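Local coordinates for lovastatin nonaketide synthase, polyketide synthase component (Aspergillus terreus, PDB 7CPX), which builds, together with its partner enoyl reductase LovC, the nonaketide precursor dihydromonacolin L of the cholesterol-lowering drug lovastatin from nine malonyl-CoA units, with reduction and one methylation, at residues T123-Y128 with S200-A205; D119-S124 with F167-G172; E104-A109 with V248-L253. The protein carries 2 engineered substitutions. All blocks are in the same frame, centred on the assembly; numbering follows the deposited sequence.

Contact 1. Residues T123-Y128 with S200-A205; sequences TSTAVY and SSMAIA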
ATOM      1  N   THR A 123     -31.194 -42.652   5.870  1.00 82.84           N
ATOM      2  CA  THR A 123     -30.678 -43.735   6.690  1.00 82.84           C
ATOM      3  C   THR A 123     -29.662 -43.200   7.697  1.00 82.84           C
ATOM      4  O   THR A 123     -29.359 -42.005   7.748  1.00 82.84           O
ATOM      5  CB  THR A 123     -30.042 -44.816   5.816  1.00 82.84           C
ATOM      6  OG1 THR A 123     -29.875 -46.016   6.582  1.00 82.84           O
ATOM      7  CG2 THR A 123     -28.691 -44.361   5.308  1.00 82.84           C
ATOM      8  N   SER A 124     -29.127 -44.112   8.508  1.00 81.24           N
ATOM      9  CA  SER A 124     -28.184 -43.773   9.562  1.00 81.24           C
ATOM     10  C   SER A 124     -26.737 -43.850   9.101  1.00 81.24           C
ATOM     11  O   SER A 124     -25.846 -44.113   9.918  1.00 81.24           O
ATOM     12  CB  SER A 124     -28.391 -44.692  10.767  1.00 81.24           C
ATOM     13  OG  SER A 124     -27.496 -44.361  11.814  1.00 81.24           O
ATOM     14  N   THR A 125     -26.482 -43.636   7.814  1.00 79.85           N
ATOM     15  CA  THR A 125     -25.121 -43.705   7.305  1.00 79.85           C
ATOM     16  C   THR A 125     -24.251 -42.654   7.978  1.00 79.85           C
ATOM     17  O   THR A 125     -24.661 -41.503   8.147  1.00 79.85           O
ATOM     18  CB  THR A 125     -25.111 -43.507   5.791  1.00 79.85           C
ATOM     19  OG1 THR A 125     -25.721 -44.635   5.153  1.00 79.85           O
ATOM     20  CG2 THR A 125     -23.690 -43.351   5.290  1.00 79.85           C
ATOM     21  N   ALA A 126     -23.044 -43.056   8.356  1.00 76.41           N
ATOM     22  CA  ALA A 126     -22.095 -42.167   9.003  1.00 76.41           C
ATOM     23  C   ALA A 126     -21.130 -41.591   7.978  1.00 76.41           C
ATOM     24  O   ALA A 126     -21.017 -42.076   6.852  1.00 76.41           O
ATOM     25  CB  ALA A 126     -21.316 -42.913  10.086  1.00 76.41           C
ATOM     26  N   VAL A 127     -20.426 -40.540   8.383  1.00 75.22           N
ATOM     27  CA  VAL A 127     -19.403 -39.916   7.555  1.00 75.22           C
ATOM     28  C   VAL A 127     -18.228 -39.545   8.442  1.00 75.22           C
ATOM     29  O   VAL A 127     -18.414 -39.005   9.538  1.00 75.22           O
ATOM     30  CB  VAL A 127     -19.937 -38.676   6.816  1.00 75.22           C
ATOM     31  CG1 VAL A 127     -18.825 -38.024   6.025  1.00 75.22           C
ATOM     32  CG2 VAL A 127     -21.070 -39.072   5.901  1.00 75.22           C
ATOM     33  N   TYR A 128     -17.019 -39.836   7.972  1.00 73.06           N
ATOM     34  CA  TYR A 128     -15.794 -39.525   8.703  1.00 73.06           C
ATOM     35  C   TYR A 128     -14.785 -39.041   7.668  1.00 73.06           C
ATOM     36  O   TYR A 128     -14.264 -39.836   6.883  1.00 73.06           O
ATOM     37  CB  TYR A 128     -15.281 -40.740   9.467  1.00 73.06           C
ATOM     38  CG  TYR A 128     -16.222 -41.227  10.544  1.00 73.06           C
ATOM     39  CD1 TYR A 128     -17.293 -42.049  10.238  1.00 73.06           C
ATOM     40  CD2 TYR A 128     -16.033 -40.868  11.868  1.00 73.06           C
ATOM     41  CE1 TYR A 128     -18.152 -42.493  11.219  1.00 73.06           C
ATOM     42  CE2 TYR A 128     -16.886 -41.307  12.854  1.00 73.06           C
ATOM     43  CZ  TYR A 128     -17.943 -42.120  12.527  1.00 73.06           C
ATOM     44  OH  TYR A 128     -18.794 -42.556  13.516  1.00 73.06           O
ATOM     45  N   SER A 200     -24.862 -47.772  12.365  1.00 79.30           N
ATOM     46  CA  SER A 200     -24.816 -47.272  10.997  1.00 79.30           C
ATOM     47  C   SER A 200     -24.597 -48.446  10.058  1.00 79.30           C
ATOM     48  O   SER A 200     -23.544 -49.092  10.104  1.00 79.30           O
ATOM     49  CB  SER A 200     -23.705 -46.233  10.824  1.00 79.30           C
ATOM     50  OG  SER A 200     -23.920 -45.115  11.665  1.00 79.30           O
ATOM     51  N   SER A 201     -25.587 -48.721   9.209  1.00 82.32           N
ATOM     52  CA  SER A 201     -25.443 -49.779   8.218  1.00 82.32           C
ATOM     53  C   SER A 201     -24.351 -49.467   7.205  1.00 82.32           C
ATOM     54  O   SER A 201     -23.840 -50.386   6.558  1.00 82.32           O
ATOM     55  CB  SER A 201     -26.770 -49.999   7.491  1.00 82.32           C
ATOM     56  OG  SER A 201     -26.602 -50.843   6.367  1.00 82.32           O
ATOM     57  N   MET A 202     -23.986 -48.197   7.058  1.00 82.05           N
ATOM     58  CA  MET A 202     -22.981 -47.784   6.095  1.00 82.05           C
ATOM     59  C   MET A 202     -22.219 -46.605   6.675  1.00 82.05           C
ATOM     60  O   MET A 202     -22.735 -45.873   7.522  1.00 82.05           O
ATOM     61  CB  MET A 202     -23.625 -47.412   4.755  1.00 82.05           C
ATOM     62  CG  MET A 202     -22.669 -46.858   3.715  1.00 82.05           C
ATOM     63  SD  MET A 202     -23.553 -46.353   2.229  1.00 82.05           S
ATOM     64  CE  MET A 202     -22.738 -44.805   1.851  1.00 82.05           C
ATOM     65  N   ALA A 203     -20.985 -46.427   6.214  1.00 76.48           N
ATOM     66  CA  ALA A 203     -20.150 -45.336   6.703  1.00 76.48           C
ATOM     67  C   ALA A 203     -19.197 -44.909   5.602  1.00 76.48           C
ATOM     68  O   ALA A 203     -18.418 -45.720   5.102  1.00 76.48           O
ATOM     69  CB  ALA A 203     -19.373 -45.756   7.949  1.00 76.48           C
ATOM     70  N   ILE A 204     -19.255 -43.639   5.227  1.00 77.08           N
ATOM     71  CA  ILE A 204     -18.277 -43.078   4.307  1.00 77.08           C
ATOM     72  C   ILE A 204     -17.025 -42.743   5.102  1.00 77.08           C
ATOM     73  O   ILE A 204     -17.090 -42.037   6.112  1.00 77.08           O
ATOM     74  CB  ILE A 204     -18.829 -41.837   3.597  1.00 77.08           C
ATOM     75  CG1 ILE A 204     -20.002 -42.206   2.688  1.00 77.08           C
ATOM     76  CG2 ILE A 204     -17.732 -41.161   2.805  1.00 77.08           C
ATOM     77  CD1 ILE A 204     -19.675 -43.234   1.631  1.00 77.08           C
ATOM     78  N   ALA A 205     -15.892 -43.281   4.671  1.00 74.98           N
ATOM     79  CA  ALA A 205     -14.585 -42.867   5.156  1.00 74.98           C
ATOM     80  C   ALA A 205     -13.935 -42.097   4.020  1.00 74.98           C
ATOM     81  O   ALA A 205     -13.566 -42.680   2.996  1.00 74.98           O
ATOM     82  CB  ALA A 205     -13.740 -44.066   5.577  1.00 74.98           C
TER
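Ala126, Val127 and Tyr128 run beside Ala203, Ile204 and Ala205 in parallel register, the two short strands only 12° apart in direction. Three backbone bonds alternate between them: Ala126 N to Met202 O at 3.0 Å, Ile204 N to Ala126 O, and Tyr128 N to Ile204 O at 2.9 Å. On one face of the sheet Ala126 CB meets Ala203 CB at 4.1 Å, with Tyr128 and Ala205 on the same side. On the other face Val127 turns CG2 to Ile204 CB, 4.2 Å away, while the end of Ile204 leads off from the neighbouring strand.

Ahead of the paired strands, side chains take over. Ser200 OG donates to Ser124 O over 2.8 Å, coming in almost straight on the carbonyl. The torsion that sets OG beside Ser200's own backbone N (chi1 -61°) turns the hydroxyl toward the Ser124 carbonyl. Thr125 and Met202 cross obliquely, Thr125 OG1 lying 3.5 Å from Met202 CB and the methyl CG2 set against Met202 CE at 3.9 Å.

Further out, Gln194 of helix 183-196 also bonds Ser200 OG, and Ser124 OG goes to Gln199 O. That helix packs on the Ala126 and Tyr128 face; Trp170 and helix 159-168 pack on the Val127 face. Helix 183-196 also carries the chain from strand 174-177 to strand 203-209, a beta-alpha-beta crossover that passes strand 126-131, as in the N-terminal half of the thiolase fold. Buried backbone groups are thus paired strand to strand, and where the pairing begins a serine hydroxyl takes the place of a peptide N-H as donor.

Contact 2. Residues D119-S124 with F167-G172; sequences DLQGTS and FFDWHG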
ATOM      1  N   ASP A 119     -32.182 -44.869  -1.666  1.00100.53           N
ATOM      2  CA  ASP A 119     -32.120 -45.945  -0.683  1.00100.53           C
ATOM      3  C   ASP A 119     -31.401 -45.490   0.579  1.00100.53           C
ATOM      4  O   ASP A 119     -31.863 -45.755   1.696  1.00100.53           O
ATOM      5  CB  ASP A 119     -31.422 -47.163  -1.288  1.00100.53           C
ATOM      6  CG  ASP A 119     -31.420 -48.358  -0.353  1.00100.53           C
ATOM      7  OD1 ASP A 119     -32.059 -48.283   0.718  1.00100.53           O
ATOM      8  OD2 ASP A 119     -30.778 -49.375  -0.691  1.00100.53           O
ATOM      9  N   LEU A 120     -30.267 -44.806   0.424  1.00 88.79           N
ATOM     10  CA  LEU A 120     -29.536 -44.291   1.573  1.00 88.79           C
ATOM     11  C   LEU A 120     -30.151 -43.017   2.132  1.00 88.79           C
ATOM     12  O   LEU A 120     -29.881 -42.669   3.285  1.00 88.79           O
ATOM     13  CB  LEU A 120     -28.080 -44.025   1.190  1.00 88.79           C
ATOM     14  CG  LEU A 120     -27.322 -45.201   0.579  1.00 88.79           C
ATOM     15  CD1 LEU A 120     -25.974 -44.740   0.064  1.00 88.79           C
ATOM     16  CD2 LEU A 120     -27.153 -46.318   1.592  1.00 88.79           C
ATOM     17  N   GLN A 121     -30.962 -42.317   1.344  1.00 89.84           N
ATOM     18  CA  GLN A 121     -31.579 -41.080   1.800  1.00 89.84           C
ATOM     19  C   GLN A 121     -32.389 -41.321   3.064  1.00 89.84           C
ATOM     20  O   GLN A 121     -33.345 -42.102   3.065  1.00 89.84           O
ATOM     21  CB  GLN A 121     -32.463 -40.507   0.691  1.00 89.84           C
ATOM     22  CG  GLN A 121     -33.420 -39.417   1.138  1.00 89.84           C
ATOM     23  CD  GLN A 121     -34.018 -38.663  -0.032  1.00 89.84           C
ATOM     24  OE1 GLN A 121     -33.317 -37.948  -0.747  1.00 89.84           O
ATOM     25  NE2 GLN A 121     -35.319 -38.824  -0.238  1.00 89.84           N
ATOM     26  N   GLY A 122     -32.001 -40.644   4.143  1.00 83.97           N
ATOM     27  CA  GLY A 122     -32.678 -40.764   5.415  1.00 83.97           C
ATOM     28  C   GLY A 122     -32.165 -41.862   6.318  1.00 83.97           C
ATOM     29  O   GLY A 122     -32.661 -41.995   7.445  1.00 83.97           O
ATOM     30  N   THR A 123     -31.194 -42.652   5.870  1.00 82.84           N
ATOM     31  CA  THR A 123     -30.678 -43.735   6.690  1.00 82.84           C
ATOM     32  C   THR A 123     -29.662 -43.200   7.697  1.00 82.84           C
ATOM     33  O   THR A 123     -29.359 -42.005   7.748  1.00 82.84           O
ATOM     34  CB  THR A 123     -30.042 -44.816   5.816  1.00 82.84           C
ATOM     35  OG1 THR A 123     -29.875 -46.016   6.582  1.00 82.84           O
ATOM     36  CG2 THR A 123     -28.691 -44.361   5.308  1.00 82.84           C
ATOM     37  N   SER A 124     -29.127 -44.112   8.508  1.00 81.24           N
ATOM     38  CA  SER A 124     -28.184 -43.773   9.562  1.00 81.24           C
ATOM     39  C   SER A 124     -26.737 -43.850   9.101  1.00 81.24           C
ATOM     40  O   SER A 124     -25.846 -44.113   9.918  1.00 81.24           O
ATOM     41  CB  SER A 124     -28.391 -44.692  10.767  1.00 81.24           C
ATOM     42  OG  SER A 124     -27.496 -44.361  11.814  1.00 81.24           O
ATOM     43  N   PHE A 167     -26.408 -33.529   2.058  1.00 83.30           N
ATOM     44  CA  PHE A 167     -26.901 -33.754   0.703  1.00 83.30           C
ATOM     45  C   PHE A 167     -27.556 -35.122   0.580  1.00 83.30           C
ATOM     46  O   PHE A 167     -28.630 -35.256  -0.016  1.00 83.30           O
ATOM     47  CB  PHE A 167     -25.766 -33.617  -0.309  1.00 83.30           C
ATOM     48  CG  PHE A 167     -26.085 -34.218  -1.644  1.00 83.30           C
ATOM     49  CD1 PHE A 167     -27.033 -33.643  -2.468  1.00 83.30           C
ATOM     50  CD2 PHE A 167     -25.447 -35.366  -2.070  1.00 83.30           C
ATOM     51  CE1 PHE A 167     -27.335 -34.199  -3.692  1.00 83.30           C
ATOM     52  CE2 PHE A 167     -25.741 -35.927  -3.294  1.00 83.30           C
ATOM     53  CZ  PHE A 167     -26.686 -35.343  -4.109  1.00 83.30           C
ATOM     54  N   PHE A 168     -26.925 -36.149   1.139  1.00 82.83           N
ATOM     55  CA  PHE A 168     -27.444 -37.506   1.048  1.00 82.83           C
ATOM     56  C   PHE A 168     -28.496 -37.809   2.105  1.00 82.83           C
ATOM     57  O   PHE A 168     -28.964 -38.950   2.177  1.00 82.83           O
ATOM     58  CB  PHE A 168     -26.300 -38.516   1.157  1.00 82.83           C
ATOM     59  CG  PHE A 168     -25.294 -38.416   0.048  1.00 82.83           C
ATOM     60  CD1 PHE A 168     -25.507 -39.058  -1.157  1.00 82.83           C
ATOM     61  CD2 PHE A 168     -24.133 -37.685   0.211  1.00 82.83           C
ATOM     62  CE1 PHE A 168     -24.585 -38.971  -2.180  1.00 82.83           C
ATOM     63  CE2 PHE A 168     -23.205 -37.593  -0.806  1.00 82.83           C
ATOM     64  CZ  PHE A 168     -23.431 -38.236  -2.005  1.00 82.83           C
ATOM     65  N   ASP A 169     -28.873 -36.827   2.923  1.00 85.45           N
ATOM     66  CA  ASP A 169     -29.909 -37.014   3.937  1.00 85.45           C
ATOM     67  C   ASP A 169     -29.529 -38.133   4.901  1.00 85.45           C
ATOM     68  O   ASP A 169     -30.366 -38.936   5.317  1.00 85.45           O
ATOM     69  CB  ASP A 169     -31.263 -37.295   3.284  1.00 85.45           C
ATOM     70  CG  ASP A 169     -32.414 -37.253   4.270  1.00 85.45           C
ATOM     71  OD1 ASP A 169     -32.160 -37.094   5.482  1.00 85.45           O
ATOM     72  OD2 ASP A 169     -33.577 -37.381   3.832  1.00 85.45           O
ATOM     73  N   TRP A 170     -28.250 -38.194   5.252  1.00 79.47           N
ATOM     74  CA  TRP A 170     -27.754 -39.188   6.188  1.00 79.47           C
ATOM     75  C   TRP A 170     -27.865 -38.673   7.616  1.00 79.47           C
ATOM     76  O   TRP A 170     -27.783 -37.469   7.872  1.00 79.47           O
ATOM     77  CB  TRP A 170     -26.303 -39.546   5.873  1.00 79.47           C
ATOM     78  CG  TRP A 170     -26.138 -40.250   4.567  1.00 79.47           C
ATOM     79  CD1 TRP A 170     -27.109 -40.870   3.844  1.00 79.47           C
ATOM     80  CD2 TRP A 170     -24.926 -40.404   3.826  1.00 79.47           C
ATOM     81  NE1 TRP A 170     -26.578 -41.405   2.699  1.00 79.47           N
ATOM     82  CE2 TRP A 170     -25.237 -41.134   2.664  1.00 79.47           C
ATOM     83  CE3 TRP A 170     -23.607 -39.998   4.032  1.00 79.47           C
ATOM     84  CZ2 TRP A 170     -24.280 -41.460   1.712  1.00 79.47           C
ATOM     85  CZ3 TRP A 170     -22.661 -40.326   3.088  1.00 79.47           C
ATOM     86  CH2 TRP A 170     -23.001 -41.049   1.942  1.00 79.47           C
ATOM     87  N   HIS A 171     -28.056 -39.605   8.548  1.00 78.14           N
ATOM     88  CA  HIS A 171     -28.238 -39.273   9.951  1.00 78.14           C
ATOM     89  C   HIS A 171     -27.158 -39.853  10.850  1.00 78.14           C
ATOM     90  O   HIS A 171     -27.220 -39.658  12.069  1.00 78.14           O
ATOM     91  CB  HIS A 171     -29.613 -39.753  10.433  1.00 78.14           C
ATOM     92  CG  HIS A 171     -30.759 -39.112   9.714  1.00 78.14           C
ATOM     93  ND1 HIS A 171     -30.675 -37.856   9.153  1.00 78.14           N
ATOM     94  CD2 HIS A 171     -32.011 -39.556   9.459  1.00 78.14           C
ATOM     95  CE1 HIS A 171     -31.828 -37.552   8.586  1.00 78.14           C
ATOM     96  NE2 HIS A 171     -32.656 -38.566   8.757  1.00 78.14           N
ATOM     97  N   GLY A 172     -26.180 -40.555  10.296  1.00 76.20           N
ATOM     98  CA  GLY A 172     -25.098 -41.087  11.088  1.00 76.20           C
ATOM     99  C   GLY A 172     -24.093 -40.020  11.451  1.00 76.20           C
ATOM    100  O   GLY A 172     -24.163 -38.864  11.007  1.00 76.20           O
TER
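Trp170 lies alongside Leu120, both side chains pointing the same way, with Leu120 CB 3.4 Å from NE1 at the pyrrole part of the indole and CD1 4.0 Å from CZ2 at the benzo part. Setting CG beside the backbone N (chi1 -67°) brings the end of the indole nearer to Leu120 than its root. One indole face takes Phe168 CB, and Val106 of helix 97-113 packs against the tryptophan from outside the two segments.

Gly122 occupies the third position of a type II turn from Leu120 to Thr123 and has positive phi. Its N donates to Asp169 O at 2.6 Å, from well above the carbonyl plane (38° out of it). Asp169, itself at positive phi just after helix 159-168, lays its carboxylate beside this peptide, CG 3.4 Å from Gly122 N, while OD2 reaches Gln121 CG.

A second backbone bond, His171 N to Thr123 O at 2.8 Å, follows along the chain. From the second subunit, Arg280 bonds Gln121 OE1, Gln277 O takes a weak hydrogen bond from His171 ND1, and Gly279 packs on Asp169 and His171. The two helix exits are therefore joined by two peptide hydrogen bonds as well as side-chain packing, with an apolar inner side at Trp170 and a polar outer side that belongs to the ketosynthase dimer interface.

Contact 3. Residues E104-A109 with V248-L253; sequences ETVYEA and VCSVVL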
ATOM      1  N   GLU A 104     -18.516 -34.923  -4.597  1.00 85.09           N
ATOM      2  CA  GLU A 104     -18.437 -35.647  -5.862  1.00 85.09           C
ATOM      3  C   GLU A 104     -17.901 -37.059  -5.656  1.00 85.09           C
ATOM      4  O   GLU A 104     -18.455 -38.026  -6.190  1.00 85.09           O
ATOM      5  CB  GLU A 104     -17.569 -34.874  -6.852  1.00 85.09           C
ATOM      6  CG  GLU A 104     -18.177 -33.553  -7.292  1.00 85.09           C
ATOM      7  CD  GLU A 104     -17.277 -32.773  -8.229  1.00 85.09           C
ATOM      8  OE1 GLU A 104     -16.071 -33.085  -8.292  1.00 85.09           O
ATOM      9  OE2 GLU A 104     -17.776 -31.849  -8.902  1.00 85.09           O
ATOM     10  N   THR A 105     -16.834 -37.201  -4.868  1.00 82.15           N
ATOM     11  CA  THR A 105     -16.229 -38.510  -4.653  1.00 82.15           C
ATOM     12  C   THR A 105     -17.126 -39.419  -3.832  1.00 82.15           C
ATOM     13  O   THR A 105     -17.148 -40.629  -4.062  1.00 82.15           O
ATOM     14  CB  THR A 105     -14.875 -38.360  -3.963  1.00 82.15           C
ATOM     15  OG1 THR A 105     -15.020 -37.551  -2.789  1.00 82.15           O
ATOM     16  CG2 THR A 105     -13.875 -37.724  -4.898  1.00 82.15           C
ATOM     17  N   VAL A 106     -17.862 -38.869  -2.868  1.00 80.57           N
ATOM     18  CA  VAL A 106     -18.779 -39.688  -2.089  1.00 80.57           C
ATOM     19  C   VAL A 106     -19.914 -40.186  -2.967  1.00 80.57           C
ATOM     20  O   VAL A 106     -20.330 -41.343  -2.864  1.00 80.57           O
ATOM     21  CB  VAL A 106     -19.299 -38.906  -0.872  1.00 80.57           C
ATOM     22  CG1 VAL A 106     -20.466 -39.638  -0.239  1.00 80.57           C
ATOM     23  CG2 VAL A 106     -18.190 -38.729   0.143  1.00 80.57           C
ATOM     24  N   TYR A 107     -20.437 -39.327  -3.845  1.00 88.25           N
ATOM     25  CA  TYR A 107     -21.456 -39.800  -4.773  1.00 88.25           C
ATOM     26  C   TYR A 107     -20.888 -40.862  -5.704  1.00 88.25           C
ATOM     27  O   TYR A 107     -21.559 -41.853  -6.011  1.00 88.25           O
ATOM     28  CB  TYR A 107     -22.037 -38.646  -5.584  1.00 88.25           C
ATOM     29  CG  TYR A 107     -23.167 -39.090  -6.485  1.00 88.25           C
ATOM     30  CD1 TYR A 107     -24.452 -39.242  -5.989  1.00 88.25           C
ATOM     31  CD2 TYR A 107     -22.943 -39.379  -7.821  1.00 88.25           C
ATOM     32  CE1 TYR A 107     -25.485 -39.658  -6.802  1.00 88.25           C
ATOM     33  CE2 TYR A 107     -23.971 -39.795  -8.642  1.00 88.25           C
ATOM     34  CZ  TYR A 107     -25.240 -39.934  -8.128  1.00 88.25           C
ATOM     35  OH  TYR A 107     -26.269 -40.348  -8.944  1.00 88.25           O
ATOM     36  N   GLU A 108     -19.649 -40.673  -6.163  1.00 87.92           N
ATOM     37  CA  GLU A 108     -19.021 -41.674  -7.018  1.00 87.92           C
ATOM     38  C   GLU A 108     -18.862 -43.000  -6.285  1.00 87.92           C
ATOM     39  O   GLU A 108     -19.079 -44.069  -6.864  1.00 87.92           O
ATOM     40  CB  GLU A 108     -17.664 -41.172  -7.507  1.00 87.92           C
ATOM     41  CG  GLU A 108     -17.747 -40.041  -8.512  1.00 87.92           C
ATOM     42  CD  GLU A 108     -16.388 -39.467  -8.855  1.00 87.92           C
ATOM     43  OE1 GLU A 108     -15.373 -40.007  -8.368  1.00 87.92           O
ATOM     44  OE2 GLU A 108     -16.334 -38.473  -9.610  1.00 87.92           O
ATOM     45  N   ALA A 109     -18.470 -42.949  -5.012  1.00 86.45           N
ATOM     46  CA  ALA A 109     -18.297 -44.169  -4.233  1.00 86.45           C
ATOM     47  C   ALA A 109     -19.630 -44.861  -3.995  1.00 86.45           C
ATOM     48  O   ALA A 109     -19.720 -46.091  -4.071  1.00 86.45           O
ATOM     49  CB  ALA A 109     -17.619 -43.850  -2.902  1.00 86.45           C
ATOM     50  N   VAL A 248      -8.715 -36.425  -3.301  1.00 79.15           N
ATOM     51  CA  VAL A 248      -9.971 -36.520  -2.571  1.00 79.15           C
ATOM     52  C   VAL A 248     -10.483 -37.938  -2.761  1.00 79.15           C
ATOM     53  O   VAL A 248     -10.838 -38.332  -3.879  1.00 79.15           O
ATOM     54  CB  VAL A 248     -11.003 -35.493  -3.050  1.00 79.15           C
ATOM     55  CG1 VAL A 248     -12.271 -35.607  -2.228  1.00 79.15           C
ATOM     56  CG2 VAL A 248     -10.425 -34.094  -2.959  1.00 79.15           C
ATOM     57  N   CYS A 249     -10.533 -38.700  -1.678  1.00 78.71           N
ATOM     58  CA  CYS A 249     -10.947 -40.093  -1.717  1.00 78.71           C
ATOM     59  C   CYS A 249     -12.194 -40.273  -0.873  1.00 78.71           C
ATOM     60  O   CYS A 249     -12.381 -39.583   0.131  1.00 78.71           O
ATOM     61  CB  CYS A 249      -9.837 -41.014  -1.205  1.00 78.71           C
ATOM     62  SG  CYS A 249     -10.217 -42.775  -1.335  1.00 78.71           S
ATOM     63  N   SER A 250     -13.053 -41.193  -1.296  1.00 79.59           N
ATOM     64  CA  SER A 250     -14.212 -41.593  -0.518  1.00 79.59           C
ATOM     65  C   SER A 250     -14.346 -43.099  -0.623  1.00 79.59           C
ATOM     66  O   SER A 250     -14.229 -43.660  -1.714  1.00 79.59           O
ATOM     67  CB  SER A 250     -15.488 -40.908  -1.015  1.00 79.59           C
ATOM     68  OG  SER A 250     -15.360 -39.499  -0.964  1.00 79.59           O
ATOM     69  N   VAL A 251     -14.582 -43.753   0.509  1.00 78.27           N
ATOM     70  CA  VAL A 251     -14.658 -45.203   0.576  1.00 78.27           C
ATOM     71  C   VAL A 251     -15.910 -45.573   1.354  1.00 78.27           C
ATOM     72  O   VAL A 251     -16.065 -45.176   2.514  1.00 78.27           O
ATOM     73  CB  VAL A 251     -13.404 -45.799   1.235  1.00 78.27           C
ATOM     74  CG1 VAL A 251     -13.694 -47.158   1.820  1.00 78.27           C
ATOM     75  CG2 VAL A 251     -12.276 -45.887   0.226  1.00 78.27           C
ATOM     76  N   VAL A 252     -16.801 -46.329   0.723  1.00 81.77           N
ATOM     77  CA  VAL A 252     -18.007 -46.801   1.390  1.00 81.77           C
ATOM     78  C   VAL A 252     -17.648 -48.048   2.184  1.00 81.77           C
ATOM     79  O   VAL A 252     -17.184 -49.044   1.619  1.00 81.77           O
ATOM     80  CB  VAL A 252     -19.125 -47.087   0.379  1.00 81.77           C
ATOM     81  CG1 VAL A 252     -20.421 -47.412   1.099  1.00 81.77           C
ATOM     82  CG2 VAL A 252     -19.312 -45.901  -0.549  1.00 81.77           C
ATOM     83  N   LEU A 253     -17.862 -47.998   3.493  1.00 77.75           N
ATOM     84  CA  LEU A 253     -17.513 -49.068   4.407  1.00 77.75           C
ATOM     85  C   LEU A 253     -18.778 -49.642   5.022  1.00 77.75           C
ATOM     86  O   LEU A 253     -19.707 -48.903   5.364  1.00 77.75           O
ATOM     87  CB  LEU A 253     -16.589 -48.555   5.512  1.00 77.75           C
ATOM     88  CG  LEU A 253     -15.245 -47.992   5.065  1.00 77.75           C
ATOM     89  CD1 LEU A 253     -14.473 -47.456   6.250  1.00 77.75           C
ATOM     90  CD2 LEU A 253     -14.450 -49.063   4.366  1.00 77.75           C
TER
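Thr105, Val106 and Ala109 meet Val248, Ser250 and Val252 through branched and small side chains, without a flat group between them. The flat groups of residues 104-109 lie elsewhere: the Tyr107 ring, directed away from the strand, packs edge-to-face with Phe84 and meets Trp930 with the ring planes about 75° apart. The carboxylates of Glu104 and Glu108 both form salt bridges with Arg19.

Across the contact, the single hydrogen bond runs from Ser250 OG to Thr105 OG1, 2.7 Å. Thr105 OG1 is turned between its backbone N and carbonyl carbon (chi1 52°), where it meets Ser250; its one proton can go back to the carbonyl of Leu101 or Leu102 in its own helix, or be shared between them. Its other branch, CG2, rests against Val248 CG1 at 3.8 Å, the two side chains crossing at about a right angle. Val106 comes in from the flank, with CG2 3.7 Å from Ser250 CB. One turn further along, Ala109 CB touches Val252 CG2 at 3.6 Å and sits 4.1 Å from Ser250 CB.

These small groups let the segment axes approach to 7.1 Å, with a crossing angle of -34°. Cys249 and Val251 alternate to the other face of the strand, onto helix 369-386, so the sheet here is packed between helical layers, as in the layered alpha/beta thiolase fold of ketosynthases. The buried serine hydroxyl spends its proton on threonine, whose own hydroxyl is tied to its helix; a polar pair is thereby accommodated within otherwise apolar helix-on-sheet packing.

In the fold
Contacts 1 and 3 are buried and share one sheet: strands 203-209 and 247-255 are neighbours, with Ala203 and Ala205 joined by backbone bonds to Leu253 and Val251. Contact 1 is sheet pairing by peptides, contact 3 helix-on-sheet packing by side chains around one hydroxyl pair. Contact 2 is only partly buried and joins loops after two helices, with polar groups reaching the second subunit. It starts from the chain that leads into contact 1, sharing Thr123 and Ser124. Trp170 ties all three together, its ring touching Val127 and Ile204 of contact 1 and Val106 of contact 3, beneath the dimer-facing loops.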